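Ypr154wp (Saccharomyces cerevisiae, PDB 1ZX6) promotes, when overproduced, de novo induction of the [PSI+] prion form of SUP35 and interacts with LAS17 and RSP5, its SH3 domain being the part studied here. Local coordinates at residues E3-Q15 against L21-L33. Residues are numbered along the deposited sequence; the frame is centred on the assembly and turned at random.
Sequences EYVEALYQFDPQQ and LKPGDKVQLLEKL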
ATOM      1  N   GLU A   3       1.394   6.857  10.487  1.00 29.59           N
ATOM      2  CA  GLU A   3       2.185   5.632  10.138  1.00 29.10           C
ATOM      3  C   GLU A   3       2.433   5.533   8.646  1.00 27.18           C
ATOM      4  O   GLU A   3       1.483   5.665   7.863  1.00 26.37           O
ATOM      5  CB  GLU A   3       1.434   4.367  10.508  1.00 30.96           C
ATOM      6  CG  GLU A   3       1.096   4.189  11.964  1.00 33.40           C
ATOM      7  CD  GLU A   3       0.778   2.732  12.287  1.00 34.09           C
ATOM      8  OE1 GLU A   3       1.185   1.837  11.503  1.00 40.20           O
ATOM      9  OE2 GLU A   3       0.120   2.486  13.328  1.00 39.27           O
ATOM     10  N   TYR A   4       3.687   5.249   8.282  1.00 24.21           N
ATOM     11  CA  TYR A   4       4.077   5.042   6.880  1.00 24.33           C
ATOM     12  C   TYR A   4       4.775   3.706   6.722  1.00 23.58           C
ATOM     13  O   TYR A   4       5.493   3.258   7.607  1.00 23.13           O
ATOM     14  CB  TYR A   4       5.021   6.146   6.384  1.00 25.05           C
ATOM     15  CG  TYR A   4       4.315   7.440   6.018  1.00 26.63           C
ATOM     16  CD1 TYR A   4       3.827   8.260   7.000  1.00 25.28           C
ATOM     17  CD2 TYR A   4       4.179   7.840   4.692  1.00 27.62           C
ATOM     18  CE1 TYR A   4       3.185   9.449   6.696  1.00 26.54           C
ATOM     19  CE2 TYR A   4       3.541   9.031   4.375  1.00 25.14           C
ATOM     20  CZ  TYR A   4       3.050   9.820   5.382  1.00 25.73           C
ATOM     21  OH  TYR A   4       2.405  11.007   5.076  1.00 28.50           O
ATOM     22  N   VAL A   5       4.546   3.079   5.577  1.00 23.43           N
ATOM     23  CA  VAL A   5       5.123   1.792   5.236  1.00 23.05           C
ATOM     24  C   VAL A   5       5.865   1.941   3.907  1.00 23.60           C
ATOM     25  O   VAL A   5       5.610   2.883   3.153  1.00 23.27           O
ATOM     26  CB  VAL A   5       4.019   0.675   5.156  1.00 22.98           C
ATOM     27  CG1 VAL A   5       3.354   0.482   6.557  1.00 23.14           C
ATOM     28  CG2 VAL A   5       2.966   0.973   4.121  1.00 22.86           C
ATOM     29  N   GLU A   6       6.743   0.998   3.615  1.00 23.68           N
ATOM     30  CA  GLU A   6       7.514   1.045   2.355  1.00 24.89           C
ATOM     31  C   GLU A   6       7.253  -0.235   1.565  1.00 24.03           C
ATOM     32  O   GLU A   6       7.400  -1.337   2.098  1.00 22.41           O
ATOM     33  CB  GLU A   6       9.016   1.197   2.631  1.00 24.79           C
ATOM     34  CG  GLU A   6       9.854   1.258   1.349  1.00 24.93           C
ATOM     35  CD  GLU A   6      11.362   1.407   1.598  1.00 27.25           C
ATOM     36  OE1 GLU A   6      11.800   1.463   2.764  1.00 30.73           O
ATOM     37  OE2 GLU A   6      12.103   1.489   0.602  1.00 30.56           O
ATOM     38  N   ALA A   7       6.938  -0.085   0.273  1.00 23.17           N
ATOM     39  CA  ALA A   7       6.739  -1.238  -0.629  1.00 24.11           C
ATOM     40  C   ALA A   7       8.051  -1.927  -0.963  1.00 24.11           C
ATOM     41  O   ALA A   7       9.075  -1.269  -1.262  1.00 23.18           O
ATOM     42  CB  ALA A   7       6.036  -0.799  -1.928  1.00 24.51           C
ATOM     43  N   LEU A   8       8.034  -3.256  -0.854  1.00 24.97           N
ATOM     44  CA  LEU A   8       9.207  -4.095  -1.099  1.00 24.02           C
ATOM     45  C   LEU A   8       9.105  -4.800  -2.432  1.00 23.91           C
ATOM     46  O   LEU A   8      10.116  -5.257  -2.969  1.00 23.40           O
ATOM     47  CB  LEU A   8       9.336  -5.162  -0.021  1.00 26.22           C
ATOM     48  CG  LEU A   8       9.977  -4.835   1.314  1.00 30.73           C
ATOM     49  CD1 LEU A   8       9.826  -6.028   2.253  1.00 31.13           C
ATOM     50  CD2 LEU A   8      11.435  -4.473   1.138  1.00 30.51           C
ATOM     51  N   TYR A   9       7.878  -4.920  -2.925  1.00 23.79           N
ATOM     52  CA  TYR A   9       7.564  -5.681  -4.144  1.00 23.12           C
ATOM     53  C   TYR A   9       6.534  -4.889  -4.971  1.00 23.31           C
ATOM     54  O   TYR A   9       5.767  -4.076  -4.426  1.00 22.83           O
ATOM     55  CB  TYR A   9       6.960  -7.049  -3.791  1.00 23.33           C
ATOM     56  CG  TYR A   9       7.704  -7.825  -2.734  1.00 22.51           C
ATOM     57  CD1 TYR A   9       8.772  -8.640  -3.054  1.00 22.90           C
ATOM     58  CD2 TYR A   9       7.295  -7.769  -1.403  1.00 23.30           C
ATOM     59  CE1 TYR A   9       9.454  -9.349  -2.076  1.00 23.99           C
ATOM     60  CE2 TYR A   9       7.976  -8.466  -0.417  1.00 22.93           C
ATOM     61  CZ  TYR A   9       9.061  -9.249  -0.753  1.00 21.68           C
ATOM     62  OH  TYR A   9       9.767  -9.960   0.220  1.00 25.54           O
ATOM     63  N   GLN A  10       6.545  -5.126  -6.277  1.00 22.30           N
ATOM     64  CA  GLN A  10       5.652  -4.437  -7.235  1.00 21.34           C
ATOM     65  C   GLN A  10       4.262  -5.070  -7.174  1.00 22.48           C
ATOM     66  O   GLN A  10       4.109  -6.261  -7.395  1.00 21.30           O
ATOM     67  CB  GLN A  10       6.199  -4.479  -8.670  1.00 21.80           C
ATOM     68  CG  GLN A  10       5.312  -3.716  -9.659  1.00 21.54           C
ATOM     69  CD  GLN A  10       6.012  -3.387 -10.970  1.00 22.12           C
ATOM     70  OE1 GLN A  10       7.199  -3.064 -10.987  1.00 26.62           O
ATOM     71  NE2 GLN A  10       5.269  -3.432 -12.060  1.00 21.51           N
ATOM     72  N   PHE A  11       3.267  -4.281  -6.754  1.00 21.22           N
ATOM     73  CA  PHE A  11       1.878  -4.690  -6.807  1.00 20.89           C
ATOM     74  C   PHE A  11       1.228  -4.025  -8.027  1.00 21.67           C
ATOM     75  O   PHE A  11       1.089  -2.810  -8.069  1.00 22.20           O
ATOM     76  CB  PHE A  11       1.167  -4.300  -5.502  1.00 22.71           C
ATOM     77  CG  PHE A  11      -0.287  -4.532  -5.539  1.00 21.40           C
ATOM     78  CD1 PHE A  11      -0.796  -5.790  -5.798  1.00 23.40           C
ATOM     79  CD2 PHE A  11      -1.176  -3.489  -5.281  1.00 21.83           C
ATOM     80  CE1 PHE A  11      -2.146  -6.011  -5.871  1.00 24.36           C
ATOM     81  CE2 PHE A  11      -2.540  -3.701  -5.325  1.00 22.87           C
ATOM     82  CZ  PHE A  11      -3.036  -4.947  -5.606  1.00 22.06           C
ATOM     83  N   ASP A  12       0.886  -4.813  -9.043  1.00 23.70           N
ATOM     84  CA  ASP A  12       0.186  -4.280 -10.224  1.00 24.66           C
ATOM     85  C   ASP A  12      -1.329  -4.267  -9.991  1.00 27.40           C
ATOM     86  O   ASP A  12      -1.932  -5.302  -9.810  1.00 27.37           O
ATOM     87  CB  ASP A  12       0.574  -5.088 -11.471  1.00 26.45           C
ATOM     88  CG  ASP A  12       2.055  -5.053 -11.718  1.00 25.58           C
ATOM     89  OD1 ASP A  12       2.606  -3.948 -11.846  1.00 22.93           O
ATOM     90  OD2 ASP A  12       2.697  -6.125 -11.766  1.00 30.50           O
ATOM     91  N   PRO A  13      -1.947  -3.078  -9.983  1.00 28.89           N
ATOM     92  CA  PRO A  13      -3.383  -2.997  -9.727  1.00 29.33           C
ATOM     93  C   PRO A  13      -4.233  -3.562 -10.861  1.00 30.20           C
ATOM     94  O   PRO A  13      -3.882  -3.423 -12.050  1.00 30.76           O
ATOM     95  CB  PRO A  13      -3.623  -1.495  -9.554  1.00 29.62           C
ATOM     96  CG  PRO A  13      -2.566  -0.853 -10.355  1.00 30.04           C
ATOM     97  CD  PRO A  13      -1.357  -1.744 -10.206  1.00 29.56           C
ATOM     98  N   GLN A  14      -5.336  -4.208 -10.497  1.00 29.38           N
ATOM     99  CA  GLN A  14      -6.209  -4.848 -11.476  1.00 29.86           C
ATOM    100  C   GLN A  14      -7.676  -4.442 -11.337  1.00 29.03           C
ATOM    101  O   GLN A  14      -8.457  -4.624 -12.267  1.00 30.00           O
ATOM    102  CB  GLN A  14      -6.063  -6.374 -11.411  1.00 31.88           C
ATOM    103  CG  GLN A  14      -4.637  -6.900 -11.663  1.00 33.99           C
ATOM    104  CD  GLN A  14      -4.141  -6.673 -13.095  1.00 37.11           C
ATOM    105  OE1 GLN A  14      -4.902  -6.267 -13.982  1.00 37.96           O
ATOM    106  NE2 GLN A  14      -2.847  -6.934 -13.320  1.00 37.35           N
ATOM    107  N   GLN A  15      -8.035  -3.869 -10.196  1.00 26.06           N
ATOM    108  CA  GLN A  15      -9.391  -3.500  -9.932  1.00 25.33           C
ATOM    109  C   GLN A  15      -9.421  -2.051  -9.503  1.00 24.02           C
ATOM    110  O   GLN A  15      -8.527  -1.591  -8.795  1.00 22.23           O
ATOM    111  CB  GLN A  15      -9.919  -4.381  -8.802  1.00 25.58           C
ATOM    112  CG  GLN A  15     -11.393  -4.198  -8.525  1.00 24.81           C
ATOM    113  CD  GLN A  15     -11.930  -5.180  -7.502  1.00 23.54           C
ATOM    114  OE1 GLN A  15     -11.180  -5.938  -6.884  1.00 21.01           O
ATOM    115  NE2 GLN A  15     -13.245  -5.172  -7.325  1.00 23.48           N
ATOM    116  N   LEU A  21       1.666  -0.269  -6.441  1.00 23.16           N
ATOM    117  CA  LEU A  21       2.881  -0.043  -5.661  1.00 23.01           C
ATOM    118  C   LEU A  21       4.133  -0.431  -6.471  1.00 22.74           C
ATOM    119  O   LEU A  21       4.132  -1.438  -7.169  1.00 21.95           O
ATOM    120  CB  LEU A  21       2.859  -0.861  -4.354  1.00 24.59           C
ATOM    121  CG  LEU A  21       1.736  -0.725  -3.330  1.00 28.82           C
ATOM    122  CD1 LEU A  21       1.913  -1.801  -2.249  1.00 31.87           C
ATOM    123  CD2 LEU A  21       1.696   0.665  -2.718  1.00 29.54           C
ATOM    124  N   LYS A  22       5.186   0.356  -6.367  1.00 22.43           N
ATOM    125  CA  LYS A  22       6.481  -0.035  -6.964  1.00 24.72           C
ATOM    126  C   LYS A  22       7.431  -0.135  -5.779  1.00 24.35           C
ATOM    127  O   LYS A  22       7.289   0.593  -4.820  1.00 22.81           O
ATOM    128  CB  LYS A  22       6.970   0.970  -8.002  1.00 26.72           C
ATOM    129  CG  LYS A  22       6.059   1.032  -9.243  1.00 29.93           C
ATOM    130  CD  LYS A  22       6.787   1.375 -10.528  1.00 30.66           C
ATOM    131  CE  LYS A  22       7.454   0.164 -11.158  1.00 33.37           C
ATOM    132  NZ  LYS A  22       7.969   0.454 -12.534  1.00 34.30           N
ATOM    133  N   PRO A  23       8.407  -1.024  -5.839  1.00 23.06           N
ATOM    134  CA  PRO A  23       9.324  -1.097  -4.702  1.00 23.98           C
ATOM    135  C   PRO A  23       9.997   0.235  -4.380  1.00 23.65           C
ATOM    136  O   PRO A  23      10.466   0.924  -5.302  1.00 23.68           O
ATOM    137  CB  PRO A  23      10.368  -2.117  -5.174  1.00 23.81           C
ATOM    138  CG  PRO A  23       9.669  -2.924  -6.214  1.00 23.42           C
ATOM    139  CD  PRO A  23       8.770  -1.968  -6.911  1.00 22.86           C
ATOM    140  N   GLY A  24      10.011   0.598  -3.100  1.00 23.73           N
ATOM    141  CA  GLY A  24      10.581   1.846  -2.636  1.00 23.73           C
ATOM    142  C   GLY A  24       9.523   2.886  -2.314  1.00 23.84           C
ATOM    143  O   GLY A  24       9.824   3.864  -1.639  1.00 27.26           O
ATOM    144  N   ASP A  25       8.301   2.701  -2.827  1.00 24.45           N
ATOM    145  CA  ASP A  25       7.208   3.662  -2.619  1.00 24.27           C
ATOM    146  C   ASP A  25       6.875   3.685  -1.128  1.00 23.64           C
ATOM    147  O   ASP A  25       6.660   2.631  -0.548  1.00 24.70           O
ATOM    148  CB  ASP A  25       5.907   3.233  -3.328  1.00 25.57           C
ATOM    149  CG  ASP A  25       5.892   3.534  -4.823  1.00 23.72           C
ATOM    150  OD1 ASP A  25       6.772   4.274  -5.308  1.00 26.65           O
ATOM    151  OD2 ASP A  25       4.932   3.042  -5.495  1.00 25.90           O
ATOM    152  N   LYS A  26       6.815   4.885  -0.533  1.00 22.64           N
ATOM    153  CA  LYS A  26       6.365   5.064   0.858  1.00 24.36           C
ATOM    154  C   LYS A  26       4.905   5.503   0.860  1.00 23.93           C
ATOM    155  O   LYS A  26       4.521   6.429   0.159  1.00 24.29           O
ATOM    156  CB  LYS A  26       7.281   6.048   1.594  1.00 24.76           C
ATOM    157  CG  LYS A  26       8.739   5.510   1.703  1.00 25.21           C
ATOM    158  CD  LYS A  26       9.756   6.498   2.242  1.00 26.37           C
ATOM    159  CE  LYS A  26      10.021   7.626   1.289  1.00 26.39           C
ATOM    160  NZ  LYS A  26      10.538   7.216  -0.057  1.00 23.54           N
ATOM    161  N   VAL A  27       4.112   4.817   1.676  1.00 23.20           N
ATOM    162  CA  VAL A  27       2.666   4.861   1.640  1.00 22.51           C
ATOM    163  C   VAL A  27       2.187   5.293   3.010  1.00 22.47           C
ATOM    164  O   VAL A  27       2.636   4.757   4.025  1.00 23.81           O
ATOM    165  CB  VAL A  27       2.107   3.483   1.325  1.00 22.96           C
ATOM    166  CG1 VAL A  27       0.604   3.497   1.201  1.00 24.62           C
ATOM    167  CG2 VAL A  27       2.753   2.941   0.057  1.00 24.21           C
ATOM    168  N   GLN A  28       1.295   6.272   3.042  1.00 23.50           N
ATOM    169  CA  GLN A  28       0.659   6.664   4.290  1.00 24.32           C
ATOM    170  C   GLN A  28      -0.377   5.595   4.621  1.00 24.57           C
ATOM    171  O   GLN A  28      -1.283   5.372   3.847  1.00 25.04           O
ATOM    172  CB  GLN A  28      -0.015   8.025   4.154  1.00 23.85           C
ATOM    173  CG  GLN A  28      -0.649   8.488   5.441  1.00 25.23           C
ATOM    174  CD  GLN A  28      -1.217   9.904   5.374  1.00 26.25           C
ATOM    175  OE1 GLN A  28      -1.327  10.509   4.304  1.00 32.84           O
ATOM    176  NE2 GLN A  28      -1.539  10.449   6.540  1.00 31.11           N
ATOM    177  N   LEU A  29      -0.249   4.936   5.774  1.00 25.05           N
ATOM    178  CA  LEU A  29      -1.181   3.883   6.139  1.00 25.86           C
ATOM    179  C   LEU A  29      -2.405   4.502   6.783  1.00 25.80           C
ATOM    180  O   LEU A  29      -2.294   5.120   7.856  1.00 28.18           O
ATOM    181  CB  LEU A  29      -0.486   2.883   7.085  1.00 27.28           C
ATOM    182  CG  LEU A  29      -1.259   1.687   7.617  1.00 27.37           C
ATOM    183  CD1 LEU A  29      -2.028   0.943   6.546  1.00 31.31           C
ATOM    184  CD2 LEU A  29      -0.282   0.744   8.366  1.00 28.89           C
ATOM    185  N   LEU A  30      -3.563   4.378   6.134  1.00 22.97           N
ATOM    186  CA  LEU A  30      -4.800   4.983   6.628  1.00 24.34           C
ATOM    187  C   LEU A  30      -5.598   4.031   7.531  1.00 21.91           C
ATOM    188  O   LEU A  30      -6.151   4.448   8.578  1.00 21.94           O
ATOM    189  CB  LEU A  30      -5.684   5.415   5.465  1.00 24.52           C
ATOM    190  CG  LEU A  30      -5.045   6.467   4.538  1.00 27.47           C
ATOM    191  CD1 LEU A  30      -5.777   6.565   3.207  1.00 26.04           C
ATOM    192  CD2 LEU A  30      -5.055   7.824   5.219  1.00 27.82           C
ATOM    193  N   GLU A  31      -5.684   2.766   7.140  1.00 22.41           N
ATOM    194  CA  GLU A  31      -6.427   1.762   7.929  1.00 22.61           C
ATOM    195  C   GLU A  31      -5.893   0.357   7.660  1.00 21.99           C
ATOM    196  O   GLU A  31      -5.572  -0.003   6.510  1.00 24.43           O
ATOM    197  CB  GLU A  31      -7.895   1.791   7.543  1.00 22.14           C
ATOM    198  CG  GLU A  31      -8.816   1.000   8.476  1.00 23.96           C
ATOM    199  CD  GLU A  31     -10.296   1.177   8.140  1.00 25.50           C
ATOM    200  OE1 GLU A  31     -10.633   1.995   7.250  1.00 29.87           O
ATOM    201  OE2 GLU A  31     -11.114   0.465   8.734  1.00 29.90           O
ATOM    202  N   LYS A  32      -5.769  -0.453   8.710  1.00 21.34           N
ATOM    203  CA  LYS A  32      -5.479  -1.852   8.500  1.00 21.67           C
ATOM    204  C   LYS A  32      -6.815  -2.574   8.398  1.00 21.05           C
ATOM    205  O   LYS A  32      -7.457  -2.824   9.416  1.00 20.56           O
ATOM    206  CB  LYS A  32      -4.601  -2.413   9.618  1.00 23.12           C
ATOM    207  CG  LYS A  32      -3.246  -1.726   9.717  1.00 23.48           C
ATOM    208  CD  LYS A  32      -2.386  -2.384  10.777  1.00 24.85           C
ATOM    209  CE  LYS A  32      -0.942  -1.928  10.730  1.00 26.03           C
ATOM    210  NZ  LYS A  32      -0.037  -2.832  11.537  1.00 30.64           N
ATOM    211  N   LEU A  33      -7.246  -2.881   7.186  1.00 22.71           N
ATOM    212  CA  LEU A  33      -8.594  -3.479   6.976  1.00 21.26           C
ATOM    213  C   LEU A  33      -8.702  -4.910   7.551  1.00 22.03           C
ATOM    214  O   LEU A  33      -9.733  -5.297   8.083  1.00 20.27           O
ATOM    215  CB  LEU A  33      -8.947  -3.454   5.477  1.00 21.89           C
ATOM    216  CG  LEU A  33      -8.952  -2.068   4.836  1.00 22.27           C
ATOM    217  CD1 LEU A  33      -9.166  -2.160   3.335  1.00 27.58           C
ATOM    218  CD2 LEU A  33      -9.998  -1.191   5.489  1.00 26.69           C
TER
HETATM  219  O   HOH W   1       0.132   9.471   9.327  1.00 40.91           O
HETATM  220  O   HOH W   2      12.133   4.741  -0.387  1.00 23.15           O
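Val5 and Val27 form the hydrogen-bonded pair at the middle of an antiparallel ladder: Val27 N gives a bond to Val5 O (2.9 Å), and Val5 N returns one to Val27 O. Leu29 N to Glu3 O and Ala7 N to Asp25 O extend the ladder both ways; the 144° between the directions of strands 4-7 and 26-32 reflects the strong twist of the sheet. Ahead of strand 26-32, Gly24 N bonds to Ala7 O (2.8 Å), and Phe11 and Leu21 bond reciprocally as a separate bridge.

The type II turn Lys22-Asp25 has its own brace, Lys22 N meeting Asp25 OD2 at 2.8 Å from above the carboxylate plane. Gly24 takes a positive phi, which suits glycine there.

Val5 and Val27 pack on the buried face of the sheet, CG2 of Val5 meeting CB of Val27 at 3.9 Å. Separately, Leu21 CB sits 4.0 Å from the CB atoms of both Ala7 and Phe11, joining the start of the turn to them; Val54 and Phe49 continue this core.

On the other face the Tyr4 ring lies over Gln28, whose CA makes a CH-pi contact 3.9 Å from the ring centroid, 19° off the normal. The trans chi1 of Gln28 and its extended chain run CB and CG along the ring toward Tyr4 OH. Amide and ring planes are 8° apart. Phe58 also stacks on Tyr4.

Water 2 links Gly24 O to Lys26 NZ, with a weak bond to Glu6 OE2. Together the paired strands, the diverging turn Lys22-Asp25 and the Phe11-Leu21 bridge, which ties the two arms of the RT loop, are the signature of the SH3 beta-barrel.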